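Local coordinates for protein halogenase (Chondromyces crocatus, PDB 3E1T) that binds FAD and, as an FAD-dependent halogenase, probably installs the chlorine of the myxobacterial natural product chondrochloren, at residues A[49-54]-A[315-320]; A[306-311]-A[353-358]. All blocks are in the same frame, centred on the assembly; numbering follows the deposited sequence.

Interaction 1 of 2, residues A[49-54]-A[315-320]; sequences SLLPAT and GVHLAT. With FAD (flavin-adenine dinucleotide), chain C.
Thr54 lays its side chain against the helix that begins at Gly315, with OG1 3.4 Å from CA of His317 and CG2 beside OG1 and CG2 of Thr320. Its OG1 lies near the plane of the imidazole, at the ring edge, and a water ties the polar atoms together: it sits 2.6 Å from OG1 of Thr54 and 2.7 Å from ND1 of His317, and donates to OG1 of Thr320. No direct hydrogen bond joins the segments, and this water takes that role. The His317 ring is fixed from its other nitrogen as well, because NE2 bonds Glu354. With CG anti to the backbone N (chi1 161°), the ring is brought alongside Ala53 CB, while Leu51 CD1 rests on His317 CB at 3.8 Å. An alanine in place of Thr54 would remove OG1 and CG2, is likely to leave the water short of one partner, and would probably open a gap beside Thr320. Nearer the flavin, Leu50 CD2 packs on CB and CG1 of Val316. The same segments grip the pyrimidine end of the isoalloxazine: FAD N3 donates to Ser49 O at 2.7 Å, Ser49 N to FAD O4 at 3.3 Å, and Val316 N to FAD O2 at 2.8 Å. A helix N-terminus directed at flavin O2 is typical of the FAD site in flavin-dependent halogenases and related flavoprotein monooxygenases.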
ATOM      1  N   SER A  49       7.957  -1.498  -5.003  1.00 30.85           N
ATOM      2  CA  SER A  49       8.865  -0.560  -4.354  1.00 30.50           C
ATOM      3  C   SER A  49       8.613  -0.479  -2.848  1.00 30.23           C
ATOM      4  O   SER A  49       7.517  -0.125  -2.402  1.00 29.85           O
ATOM      5  CB  SER A  49       8.754   0.824  -5.013  1.00 30.41           C
ATOM      6  OG  SER A  49       9.921   1.599  -4.775  1.00 31.54           O
ATOM      7  N   LEU A  50       9.645  -0.789  -2.067  1.00 29.87           N
ATOM      8  CA  LEU A  50       9.505  -0.921  -0.622  1.00 29.34           C
ATOM      9  C   LEU A  50      10.114   0.243   0.165  1.00 29.61           C
ATOM     10  O   LEU A  50      10.846   1.064  -0.383  1.00 28.93           O
ATOM     11  CB  LEU A  50      10.103  -2.255  -0.144  1.00 29.56           C
ATOM     12  CG  LEU A  50       9.614  -3.587  -0.743  1.00 29.19           C
ATOM     13  CD1 LEU A  50      10.269  -4.727   0.006  1.00 29.07           C
ATOM     14  CD2 LEU A  50       8.075  -3.710  -0.682  1.00 28.40           C
ATOM     15  N   LEU A  51       9.790   0.283   1.458  1.00 29.80           N
ATOM     16  CA  LEU A  51      10.246   1.304   2.391  1.00 30.33           C
ATOM     17  C   LEU A  51      11.175   0.684   3.440  1.00 31.05           C
ATOM     18  O   LEU A  51      11.109  -0.530   3.692  1.00 31.14           O
ATOM     19  CB  LEU A  51       9.044   1.983   3.084  1.00 30.37           C
ATOM     20  CG  LEU A  51       7.967   2.647   2.205  1.00 29.35           C
ATOM     21  CD1 LEU A  51       6.975   3.443   3.035  1.00 28.12           C
ATOM     22  CD2 LEU A  51       8.572   3.523   1.093  1.00 29.77           C
ATOM     23  N   PRO A  52      12.047   1.509   4.046  1.00 31.76           N
ATOM     24  CA  PRO A  52      12.966   1.102   5.107  1.00 32.21           C
ATOM     25  C   PRO A  52      12.294   0.535   6.366  1.00 32.96           C
ATOM     26  O   PRO A  52      12.869  -0.337   7.021  1.00 32.46           O
ATOM     27  CB  PRO A  52      13.705   2.412   5.441  1.00 31.97           C
ATOM     28  CG  PRO A  52      13.638   3.187   4.171  1.00 31.80           C
ATOM     29  CD  PRO A  52      12.249   2.930   3.694  1.00 31.97           C
ATOM     30  N   ALA A  53      11.102   1.023   6.704  1.00 33.85           N
ATOM     31  CA  ALA A  53      10.390   0.535   7.893  1.00 35.38           C
ATOM     32  C   ALA A  53      10.052  -0.954   7.772  1.00 36.09           C
ATOM     33  O   ALA A  53      10.056  -1.677   8.767  1.00 36.78           O
ATOM     34  CB  ALA A  53       9.135   1.358   8.157  1.00 35.16           C
ATOM     35  N   THR A  54       9.791  -1.402   6.547  1.00 36.71           N
ATOM     36  CA  THR A  54       9.530  -2.807   6.247  1.00 37.60           C
ATOM     37  C   THR A  54      10.840  -3.591   6.111  1.00 38.24           C
ATOM     38  O   THR A  54      10.985  -4.658   6.696  1.00 38.35           O
ATOM     39  CB  THR A  54       8.695  -2.958   4.953  1.00 37.54           C
ATOM     40  OG1 THR A  54       7.619  -2.004   4.962  1.00 37.75           O
ATOM     41  CG2 THR A  54       8.130  -4.356   4.835  1.00 37.44           C
ATOM     42  N   GLY A 315       2.029   0.983   0.298  1.00 26.53           N
ATOM     43  CA  GLY A 315       1.103  -0.147   0.392  1.00 26.20           C
ATOM     44  C   GLY A 315       1.625  -1.302   1.231  1.00 26.18           C
ATOM     45  O   GLY A 315       0.964  -1.739   2.187  1.00 25.52           O
ATOM     46  N   VAL A 316       2.810  -1.802   0.891  1.00 26.08           N
ATOM     47  CA  VAL A 316       3.357  -2.955   1.622  1.00 26.03           C
ATOM     48  C   VAL A 316       3.716  -2.587   3.055  1.00 25.90           C
ATOM     49  O   VAL A 316       3.579  -3.409   3.961  1.00 26.53           O
ATOM     50  CB  VAL A 316       4.514  -3.648   0.879  1.00 26.23           C
ATOM     51  CG1 VAL A 316       5.210  -4.669   1.776  1.00 27.24           C
ATOM     52  CG2 VAL A 316       3.996  -4.330  -0.400  1.00 26.33           C
ATOM     53  N   HIS A 317       4.143  -1.345   3.274  1.00 25.44           N
ATOM     54  CA  HIS A 317       4.405  -0.869   4.623  1.00 25.33           C
ATOM     55  C   HIS A 317       3.132  -0.901   5.474  1.00 25.39           C
ATOM     56  O   HIS A 317       3.157  -1.360   6.619  1.00 25.59           O
ATOM     57  CB  HIS A 317       5.005   0.547   4.580  1.00 25.51           C
ATOM     58  CG  HIS A 317       4.903   1.297   5.873  1.00 25.12           C
ATOM     59  ND1 HIS A 317       5.552   0.897   7.018  1.00 24.60           N
ATOM     60  CD2 HIS A 317       4.250   2.439   6.192  1.00 25.17           C
ATOM     61  CE1 HIS A 317       5.296   1.751   7.995  1.00 24.13           C
ATOM     62  NE2 HIS A 317       4.502   2.694   7.521  1.00 25.58           N
ATOM     63  N   LEU A 318       2.033  -0.390   4.917  1.00 24.99           N
ATOM     64  CA  LEU A 318       0.758  -0.334   5.620  1.00 25.56           C
ATOM     65  C   LEU A 318       0.263  -1.740   5.956  1.00 25.47           C
ATOM     66  O   LEU A 318      -0.193  -1.992   7.064  1.00 25.59           O
ATOM     67  CB  LEU A 318      -0.298   0.422   4.780  1.00 25.25           C
ATOM     68  CG  LEU A 318      -0.154   1.954   4.794  1.00 26.20           C
ATOM     69  CD1 LEU A 318      -1.172   2.611   3.886  1.00 25.50           C
ATOM     70  CD2 LEU A 318      -0.272   2.494   6.193  1.00 24.15           C
ATOM     71  N   ALA A 319       0.359  -2.635   4.981  1.00 25.56           N
ATOM     72  CA  ALA A 319      -0.023  -4.037   5.167  1.00 26.75           C
ATOM     73  C   ALA A 319       0.781  -4.714   6.287  1.00 27.24           C
ATOM     74  O   ALA A 319       0.212  -5.411   7.135  1.00 27.07           O
ATOM     75  CB  ALA A 319       0.133  -4.797   3.868  1.00 25.81           C
ATOM     76  N   THR A 320       2.095  -4.486   6.296  1.00 27.59           N
ATOM     77  CA  THR A 320       2.989  -5.137   7.254  1.00 28.02           C
ATOM     78  C   THR A 320       2.923  -4.473   8.620  1.00 28.21           C
ATOM     79  O   THR A 320       3.080  -5.140   9.641  1.00 28.67           O
ATOM     80  CB  THR A 320       4.467  -5.202   6.754  1.00 28.44           C
ATOM     81  OG1 THR A 320       4.974  -3.877   6.505  1.00 28.88           O
ATOM     82  CG2 THR A 320       4.576  -6.042   5.484  1.00 28.77           C
TER
HETATM   83  PA  FAD C 600      -2.101  -8.857  -1.363  1.00 27.39           P
HETATM   84  O1A FAD C 600      -0.654  -8.605  -1.695  1.00 28.07           O
HETATM   85  O2A FAD C 600      -3.069  -8.495  -2.436  1.00 26.90           O
HETATM   86  O5B FAD C 600      -2.250 -10.434  -1.047  1.00 26.81           O
HETATM   87  C5B FAD C 600      -3.488 -10.994  -0.639  1.00 28.95           C
HETATM   88  C4B FAD C 600      -3.466 -12.506  -0.880  1.00 31.44           C
HETATM   89  O4B FAD C 600      -4.725 -13.082  -0.592  1.00 31.30           O
HETATM   90  C3B FAD C 600      -3.167 -12.826  -2.341  1.00 33.36           C
HETATM   91  O3B FAD C 600      -2.056 -13.693  -2.374  1.00 36.68           O
HETATM   92  C2B FAD C 600      -4.403 -13.537  -2.854  1.00 33.90           C
HETATM   93  O2B FAD C 600      -4.039 -14.606  -3.680  1.00 31.82           O
HETATM   94  C1B FAD C 600      -5.055 -14.031  -1.576  1.00 33.58           C
HETATM   95  N9A FAD C 600      -6.522 -14.165  -1.621  1.00 35.59           N
HETATM   96  C8A FAD C 600      -7.447 -13.366  -2.244  1.00 35.61           C
HETATM   97  N7A FAD C 600      -8.676 -13.871  -1.985  1.00 36.82           N
HETATM   98  C5A FAD C 600      -8.551 -14.968  -1.199  1.00 36.30           C
HETATM   99  C6A FAD C 600      -9.469 -15.874  -0.645  1.00 35.67           C
HETATM  100  N6A FAD C 600     -10.770 -15.830  -0.956  1.00 35.08           N
HETATM  101  N1A FAD C 600      -8.998 -16.907   0.130  1.00 34.72           N
HETATM  102  C2A FAD C 600      -7.655 -17.085   0.339  1.00 35.06           C
HETATM  103  N3A FAD C 600      -6.763 -16.196  -0.221  1.00 35.80           N
HETATM  104  C4A FAD C 600      -7.200 -15.156  -0.967  1.00 35.76           C
HETATM  105  N1  FAD C 600       2.843  -0.993  -2.620  1.00 26.79           N
HETATM  106  C2  FAD C 600       4.165  -0.805  -2.324  1.00 27.58           C
HETATM  107  O2  FAD C 600       4.545  -1.067  -1.185  1.00 27.48           O
HETATM  108  N3  FAD C 600       5.020  -0.317  -3.297  1.00 27.48           N
HETATM  109  C4  FAD C 600       4.553  -0.029  -4.575  1.00 28.11           C
HETATM  110  O4  FAD C 600       5.316   0.386  -5.450  1.00 28.29           O
HETATM  111  C4X FAD C 600       3.207  -0.207  -4.868  1.00 28.01           C
HETATM  112  N5  FAD C 600       2.705   0.067  -6.126  1.00 27.79           N
HETATM  113  C5X FAD C 600       1.364  -0.130  -6.393  1.00 27.53           C
HETATM  114  C6  FAD C 600       0.842   0.153  -7.659  1.00 27.51           C
HETATM  115  C7  FAD C 600      -0.523  -0.048  -7.918  1.00 27.65           C
HETATM  116  C7M FAD C 600      -1.105   0.468  -9.204  1.00 25.87           C
HETATM  117  C8  FAD C 600      -1.369  -0.529  -6.911  1.00 27.39           C
HETATM  118  C8M FAD C 600      -2.871  -0.566  -7.083  1.00 27.78           C
HETATM  119  C9  FAD C 600      -0.840  -0.819  -5.659  1.00 27.85           C
HETATM  120  C9A FAD C 600       0.519  -0.620  -5.389  1.00 27.85           C
HETATM  121  N10 FAD C 600       1.017  -0.923  -4.136  1.00 27.92           N
HETATM  122  C10 FAD C 600       2.354  -0.709  -3.871  1.00 27.86           C
HETATM  123  C1' FAD C 600       0.131  -1.561  -3.080  1.00 28.31           C
HETATM  124  C2' FAD C 600       0.367  -3.064  -2.885  1.00 29.21           C
HETATM  125  O2' FAD C 600      -0.010  -3.720  -4.078  1.00 28.68           O
HETATM  126  C3' FAD C 600      -0.483  -3.609  -1.726  1.00 27.50           C
HETATM  127  O3' FAD C 600      -0.605  -2.649  -0.699  1.00 28.41           O
HETATM  128  C4' FAD C 600       0.072  -4.865  -1.055  1.00 28.28           C
HETATM  129  O4' FAD C 600       0.145  -5.909  -2.000  1.00 27.62           O
HETATM  130  C5' FAD C 600      -0.856  -5.278   0.087  1.00 26.01           C
HETATM  131  O5' FAD C 600      -0.550  -6.583   0.495  1.00 27.86           O
HETATM  132  P   FAD C 600      -1.666  -7.537   1.148  1.00 25.76           P
HETATM  133  O1P FAD C 600      -0.971  -8.624   1.940  1.00 26.39           O
HETATM  134  O2P FAD C 600      -2.573  -6.751   2.042  1.00 22.01           O
HETATM  135  O3P FAD C 600      -2.549  -8.051  -0.067  1.00 23.76           O
HETATM  136  O   HOH W   1       6.465  -1.645   7.299  1.00 32.56           O

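Interaction 2 of 2, residues A[306-311]-A[353-358]; sequences CFVDPV and REYGNF. With FAD (flavin-adenine dinucleotide), chain C.
Strand 306-307, at the edge of a small antiparallel sheet, and the loop that follows it form one wall of the flavin pocket, and the long helix 340-368 backs that wall, in part through a Cys sulfur-aromatic contact. Cys306 meets Tyr355 with both side-chain atoms. Its CB stands over one face of the phenol ring, 4.2 Å from the centroid and 28° off the normal, a CH-pi contact. SG approaches obliquely instead and comes to 3.4 Å from CD1 of Tyr355. A chi1 of 65° sets SG between the backbone N and the carbonyl carbon of Cys306, and from there the sulfur reaches the CD1 corner of the ring. Val308 adds CG2, 3.5 Å from CE1 of Tyr355 and on the side of the ring plane opposite Cys306; the same methyl lies more loosely against CB of Phe358, one helical turn further on. Tyr355 is thus wedged between the strand residue and the loop residue, while Phe465 touches it from a separate loop.

Phe307, between these two residues, turns away from the helix at CB, and its ring ends against the cofactor. Its CE1 is 3.4 Å from FAD C1', where the ribityl chain leaves the flavin, and its CZ lies near C9 of the dimethylbenzene ring. Further along, Pro310 sets CB 3.6 Å from FAD C6, so the backbone of this segment separates a helix-facing side from a flavin-facing one. One bound water meets the polar end of Tyr355: it donates to Phe307 O at 2.7 Å and sits 2.6 Å from Tyr355 OH, bridging the strand to the phenol.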
ATOM      1  N   CYS A 306      -7.742  -0.989   3.791  1.00 24.91           N
ATOM      2  CA  CYS A 306      -7.630   0.346   3.210  1.00 25.56           C
ATOM      3  C   CYS A 306      -6.424   0.444   2.304  1.00 25.95           C
ATOM      4  O   CYS A 306      -5.493  -0.358   2.406  1.00 26.02           O
ATOM      5  CB  CYS A 306      -7.550   1.420   4.310  1.00 25.15           C
ATOM      6  SG  CYS A 306      -6.074   1.305   5.333  1.00 26.76           S
ATOM      7  N   PHE A 307      -6.462   1.420   1.398  1.00 25.79           N
ATOM      8  CA  PHE A 307      -5.327   1.735   0.527  1.00 25.61           C
ATOM      9  C   PHE A 307      -5.429   3.204   0.067  1.00 24.81           C
ATOM     10  O   PHE A 307      -6.528   3.700  -0.177  1.00 23.26           O
ATOM     11  CB  PHE A 307      -5.263   0.788  -0.678  1.00 26.44           C
ATOM     12  CG  PHE A 307      -4.083   1.041  -1.578  1.00 27.34           C
ATOM     13  CD1 PHE A 307      -2.784   0.779  -1.138  1.00 27.81           C
ATOM     14  CD2 PHE A 307      -4.267   1.584  -2.849  1.00 28.75           C
ATOM     15  CE1 PHE A 307      -1.696   1.037  -1.958  1.00 26.90           C
ATOM     16  CE2 PHE A 307      -3.187   1.850  -3.674  1.00 28.07           C
ATOM     17  CZ  PHE A 307      -1.898   1.563  -3.231  1.00 28.58           C
ATOM     18  N   VAL A 308      -4.290   3.892  -0.025  1.00 23.75           N
ATOM     19  CA  VAL A 308      -4.274   5.286  -0.518  1.00 23.51           C
ATOM     20  C   VAL A 308      -4.051   5.397  -2.042  1.00 23.04           C
ATOM     21  O   VAL A 308      -5.006   5.589  -2.786  1.00 23.41           O
ATOM     22  CB  VAL A 308      -3.265   6.185   0.243  1.00 23.61           C
ATOM     23  CG1 VAL A 308      -3.495   7.664  -0.146  1.00 23.81           C
ATOM     24  CG2 VAL A 308      -3.427   6.020   1.762  1.00 23.31           C
ATOM     25  N   ASP A 309      -2.799   5.284  -2.492  1.00 23.22           N
ATOM     26  CA  ASP A 309      -2.415   5.557  -3.882  1.00 24.47           C
ATOM     27  C   ASP A 309      -0.942   5.172  -4.009  1.00 24.49           C
ATOM     28  O   ASP A 309      -0.221   5.231  -3.026  1.00 25.81           O
ATOM     29  CB  ASP A 309      -2.640   7.057  -4.218  1.00 23.99           C
ATOM     30  CG  ASP A 309      -2.443   7.383  -5.688  1.00 25.61           C
ATOM     31  OD1 ASP A 309      -3.368   7.153  -6.501  1.00 28.92           O
ATOM     32  OD2 ASP A 309      -1.350   7.888  -6.041  1.00 28.35           O
ATOM     33  N   PRO A 310      -0.494   4.751  -5.201  1.00 24.89           N
ATOM     34  CA  PRO A 310       0.882   4.259  -5.347  1.00 25.74           C
ATOM     35  C   PRO A 310       2.036   5.263  -5.191  1.00 26.54           C
ATOM     36  O   PRO A 310       3.184   4.821  -5.100  1.00 26.48           O
ATOM     37  CB  PRO A 310       0.913   3.693  -6.779  1.00 25.47           C
ATOM     38  CG  PRO A 310      -0.504   3.572  -7.197  1.00 25.14           C
ATOM     39  CD  PRO A 310      -1.240   4.630  -6.463  1.00 24.70           C
ATOM     40  N   VAL A 311       1.779   6.573  -5.180  1.00 27.12           N
ATOM     41  CA  VAL A 311       2.911   7.497  -5.085  1.00 27.80           C
ATOM     42  C   VAL A 311       3.456   7.470  -3.662  1.00 28.38           C
ATOM     43  O   VAL A 311       2.680   7.442  -2.702  1.00 28.91           O
ATOM     44  CB  VAL A 311       2.601   8.934  -5.595  1.00 28.07           C
ATOM     45  CG1 VAL A 311       1.509   9.591  -4.810  1.00 26.92           C
ATOM     46  CG2 VAL A 311       3.876   9.794  -5.576  1.00 28.92           C
ATOM     47  N   ARG A 353      -4.027   6.176  11.986  1.00 26.90           N
ATOM     48  CA  ARG A 353      -3.051   7.256  12.120  1.00 27.69           C
ATOM     49  C   ARG A 353      -2.023   7.206  10.999  1.00 27.99           C
ATOM     50  O   ARG A 353      -1.740   8.236  10.385  1.00 27.68           O
ATOM     51  CB  ARG A 353      -2.364   7.230  13.484  1.00 27.86           C
ATOM     52  CG  ARG A 353      -3.233   7.792  14.565  1.00 29.94           C
ATOM     53  CD  ARG A 353      -2.767   7.423  15.967  1.00 34.29           C
ATOM     54  NE  ARG A 353      -1.652   8.241  16.440  1.00 36.18           N
ATOM     55  CZ  ARG A 353      -1.752   9.498  16.870  1.00 38.41           C
ATOM     56  NH1 ARG A 353      -2.918  10.132  16.867  1.00 40.96           N
ATOM     57  NH2 ARG A 353      -0.674  10.140  17.293  1.00 39.70           N
ATOM     58  N   GLU A 354      -1.484   6.015  10.722  1.00 27.28           N
ATOM     59  CA  GLU A 354      -0.474   5.864   9.684  1.00 27.61           C
ATOM     60  C   GLU A 354      -1.076   6.012   8.271  1.00 27.32           C
ATOM     61  O   GLU A 354      -0.471   6.647   7.400  1.00 26.85           O
ATOM     62  CB  GLU A 354       0.276   4.535   9.837  1.00 28.07           C
ATOM     63  CG  GLU A 354       1.447   4.334   8.858  1.00 29.25           C
ATOM     64  CD  GLU A 354       2.702   5.198   9.164  1.00 32.44           C
ATOM     65  OE1 GLU A 354       2.734   5.971  10.156  1.00 32.47           O
ATOM     66  OE2 GLU A 354       3.670   5.085   8.390  1.00 32.90           O
ATOM     67  N   TYR A 355      -2.253   5.420   8.061  1.00 26.86           N
ATOM     68  CA  TYR A 355      -3.008   5.577   6.812  1.00 27.51           C
ATOM     69  C   TYR A 355      -3.354   7.054   6.559  1.00 27.85           C
ATOM     70  O   TYR A 355      -3.197   7.544   5.432  1.00 28.34           O
ATOM     71  CB  TYR A 355      -4.281   4.715   6.838  1.00 27.46           C
ATOM     72  CG  TYR A 355      -5.323   5.062   5.795  1.00 27.15           C
ATOM     73  CD1 TYR A 355      -5.247   4.547   4.493  1.00 26.87           C
ATOM     74  CD2 TYR A 355      -6.407   5.885   6.117  1.00 27.10           C
ATOM     75  CE1 TYR A 355      -6.228   4.867   3.533  1.00 26.57           C
ATOM     76  CE2 TYR A 355      -7.381   6.214   5.164  1.00 27.12           C
ATOM     77  CZ  TYR A 355      -7.277   5.706   3.887  1.00 26.99           C
ATOM     78  OH  TYR A 355      -8.244   6.022   2.975  1.00 28.96           O
ATOM     79  N   GLY A 356      -3.826   7.731   7.607  1.00 27.84           N
ATOM     80  CA  GLY A 356      -4.161   9.161   7.581  1.00 28.40           C
ATOM     81  C   GLY A 356      -2.989  10.079   7.266  1.00 29.12           C
ATOM     82  O   GLY A 356      -3.129  11.053   6.506  1.00 29.58           O
ATOM     83  N   ASN A 357      -1.841   9.777   7.857  1.00 28.75           N
ATOM     84  CA  ASN A 357      -0.598  10.493   7.578  1.00 28.31           C
ATOM     85  C   ASN A 357      -0.226  10.456   6.094  1.00 28.07           C
ATOM     86  O   ASN A 357       0.129  11.480   5.511  1.00 28.06           O
ATOM     87  CB  ASN A 357       0.547   9.924   8.417  1.00 28.44           C
ATOM     88  CG  ASN A 357       0.527  10.430   9.861  1.00 29.17           C
ATOM     89  OD1 ASN A 357      -0.283  11.263  10.215  1.00 30.87           O
ATOM     90  ND2 ASN A 357       1.420   9.909  10.689  1.00 28.90           N
ATOM     91  N   PHE A 358      -0.303   9.279   5.490  1.00 27.22           N
ATOM     92  CA  PHE A 358      -0.037   9.145   4.060  1.00 27.31           C
ATOM     93  C   PHE A 358      -1.123   9.788   3.203  1.00 27.03           C
ATOM     94  O   PHE A 358      -0.810  10.442   2.198  1.00 27.32           O
ATOM     95  CB  PHE A 358       0.164   7.684   3.671  1.00 27.40           C
ATOM     96  CG  PHE A 358       1.568   7.196   3.863  1.00 28.27           C
ATOM     97  CD1 PHE A 358       2.539   7.437   2.877  1.00 29.26           C
ATOM     98  CD2 PHE A 358       1.933   6.511   5.014  1.00 26.63           C
ATOM     99  CE1 PHE A 358       3.849   7.003   3.036  1.00 29.30           C
ATOM    100  CE2 PHE A 358       3.249   6.067   5.184  1.00 29.41           C
ATOM    101  CZ  PHE A 358       4.207   6.299   4.184  1.00 28.51           C
TER
HETATM  102  PA  FAD C 600      -2.101  -8.857  -1.363  1.00 27.39           P
HETATM  103  O1A FAD C 600      -0.654  -8.605  -1.695  1.00 28.07           O
HETATM  104  O2A FAD C 600      -3.069  -8.495  -2.436  1.00 26.90           O
HETATM  105  O5B FAD C 600      -2.250 -10.434  -1.047  1.00 26.81           O
HETATM  106  C5B FAD C 600      -3.488 -10.994  -0.639  1.00 28.95           C
HETATM  107  C4B FAD C 600      -3.466 -12.506  -0.880  1.00 31.44           C
HETATM  108  O4B FAD C 600      -4.725 -13.082  -0.592  1.00 31.30           O
HETATM  109  C3B FAD C 600      -3.167 -12.826  -2.341  1.00 33.36           C
HETATM  110  O3B FAD C 600      -2.056 -13.693  -2.374  1.00 36.68           O
HETATM  111  C2B FAD C 600      -4.403 -13.537  -2.854  1.00 33.90           C
HETATM  112  O2B FAD C 600      -4.039 -14.606  -3.680  1.00 31.82           O
HETATM  113  C1B FAD C 600      -5.055 -14.031  -1.576  1.00 33.58           C
HETATM  114  N9A FAD C 600      -6.522 -14.165  -1.621  1.00 35.59           N
HETATM  115  C8A FAD C 600      -7.447 -13.366  -2.244  1.00 35.61           C
HETATM  116  N7A FAD C 600      -8.676 -13.871  -1.985  1.00 36.82           N
HETATM  117  C5A FAD C 600      -8.551 -14.968  -1.199  1.00 36.30           C
HETATM  118  C6A FAD C 600      -9.469 -15.874  -0.645  1.00 35.67           C
HETATM  119  N6A FAD C 600     -10.770 -15.830  -0.956  1.00 35.08           N
HETATM  120  N1A FAD C 600      -8.998 -16.907   0.130  1.00 34.72           N
HETATM  121  C2A FAD C 600      -7.655 -17.085   0.339  1.00 35.06           C
HETATM  122  N3A FAD C 600      -6.763 -16.196  -0.221  1.00 35.80           N
HETATM  123  C4A FAD C 600      -7.200 -15.156  -0.967  1.00 35.76           C
HETATM  124  N1  FAD C 600       2.843  -0.993  -2.620  1.00 26.79           N
HETATM  125  C2  FAD C 600       4.165  -0.805  -2.324  1.00 27.58           C
HETATM  126  O2  FAD C 600       4.545  -1.067  -1.185  1.00 27.48           O
HETATM  127  N3  FAD C 600       5.020  -0.317  -3.297  1.00 27.48           N
HETATM  128  C4  FAD C 600       4.553  -0.029  -4.575  1.00 28.11           C
HETATM  129  O4  FAD C 600       5.316   0.386  -5.450  1.00 28.29           O
HETATM  130  C4X FAD C 600       3.207  -0.207  -4.868  1.00 28.01           C
HETATM  131  N5  FAD C 600       2.705   0.067  -6.126  1.00 27.79           N
HETATM  132  C5X FAD C 600       1.364  -0.130  -6.393  1.00 27.53           C
HETATM  133  C6  FAD C 600       0.842   0.153  -7.659  1.00 27.51           C
HETATM  134  C7  FAD C 600      -0.523  -0.048  -7.918  1.00 27.65           C
HETATM  135  C7M FAD C 600      -1.105   0.468  -9.204  1.00 25.87           C
HETATM  136  C8  FAD C 600      -1.369  -0.529  -6.911  1.00 27.39           C
HETATM  137  C8M FAD C 600      -2.871  -0.566  -7.083  1.00 27.78           C
HETATM  138  C9  FAD C 600      -0.840  -0.819  -5.659  1.00 27.85           C
HETATM  139  C9A FAD C 600       0.519  -0.620  -5.389  1.00 27.85           C
HETATM  140  N10 FAD C 600       1.017  -0.923  -4.136  1.00 27.92           N
HETATM  141  C10 FAD C 600       2.354  -0.709  -3.871  1.00 27.86           C
HETATM  142  C1' FAD C 600       0.131  -1.561  -3.080  1.00 28.31           C
HETATM  143  C2' FAD C 600       0.367  -3.064  -2.885  1.00 29.21           C
HETATM  144  O2' FAD C 600      -0.010  -3.720  -4.078  1.00 28.68           O
HETATM  145  C3' FAD C 600      -0.483  -3.609  -1.726  1.00 27.50           C
HETATM  146  O3' FAD C 600      -0.605  -2.649  -0.699  1.00 28.41           O
HETATM  147  C4' FAD C 600       0.072  -4.865  -1.055  1.00 28.28           C
HETATM  148  O4' FAD C 600       0.145  -5.909  -2.000  1.00 27.62           O
HETATM  149  C5' FAD C 600      -0.856  -5.278   0.087  1.00 26.01           C
HETATM  150  O5' FAD C 600      -0.550  -6.583   0.495  1.00 27.86           O
HETATM  151  P   FAD C 600      -1.666  -7.537   1.148  1.00 25.76           P
HETATM  152  O1P FAD C 600      -0.971  -8.624   1.940  1.00 26.39           O
HETATM  153  O2P FAD C 600      -2.573  -6.751   2.042  1.00 22.01           O
HETATM  154  O3P FAD C 600      -2.549  -8.051  -0.067  1.00 23.76           O
HETATM  155  O   HOH W   2      -7.891   5.952   0.380  1.00 24.40           O

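In the fold
The segments alternate along the chain: 49-54, then 306-311, 315-320 and 353-358. Strand 306-307 leads into helix 315-333, which is followed by helix 340-368, so the later partners of both interactions are consecutive helices. The two centres lie 11 Å apart, each about 7 Å from the centre of the chain. They join directly where His317 NE2 and Glu354 OE2, 2.7 Å apart, form a probable hydrogen bond, and where the rings of His317 and Phe358 pack. Both touch FAD, at different ends of its ring system. Together they bring parts of the chain distant in sequence against the flavin.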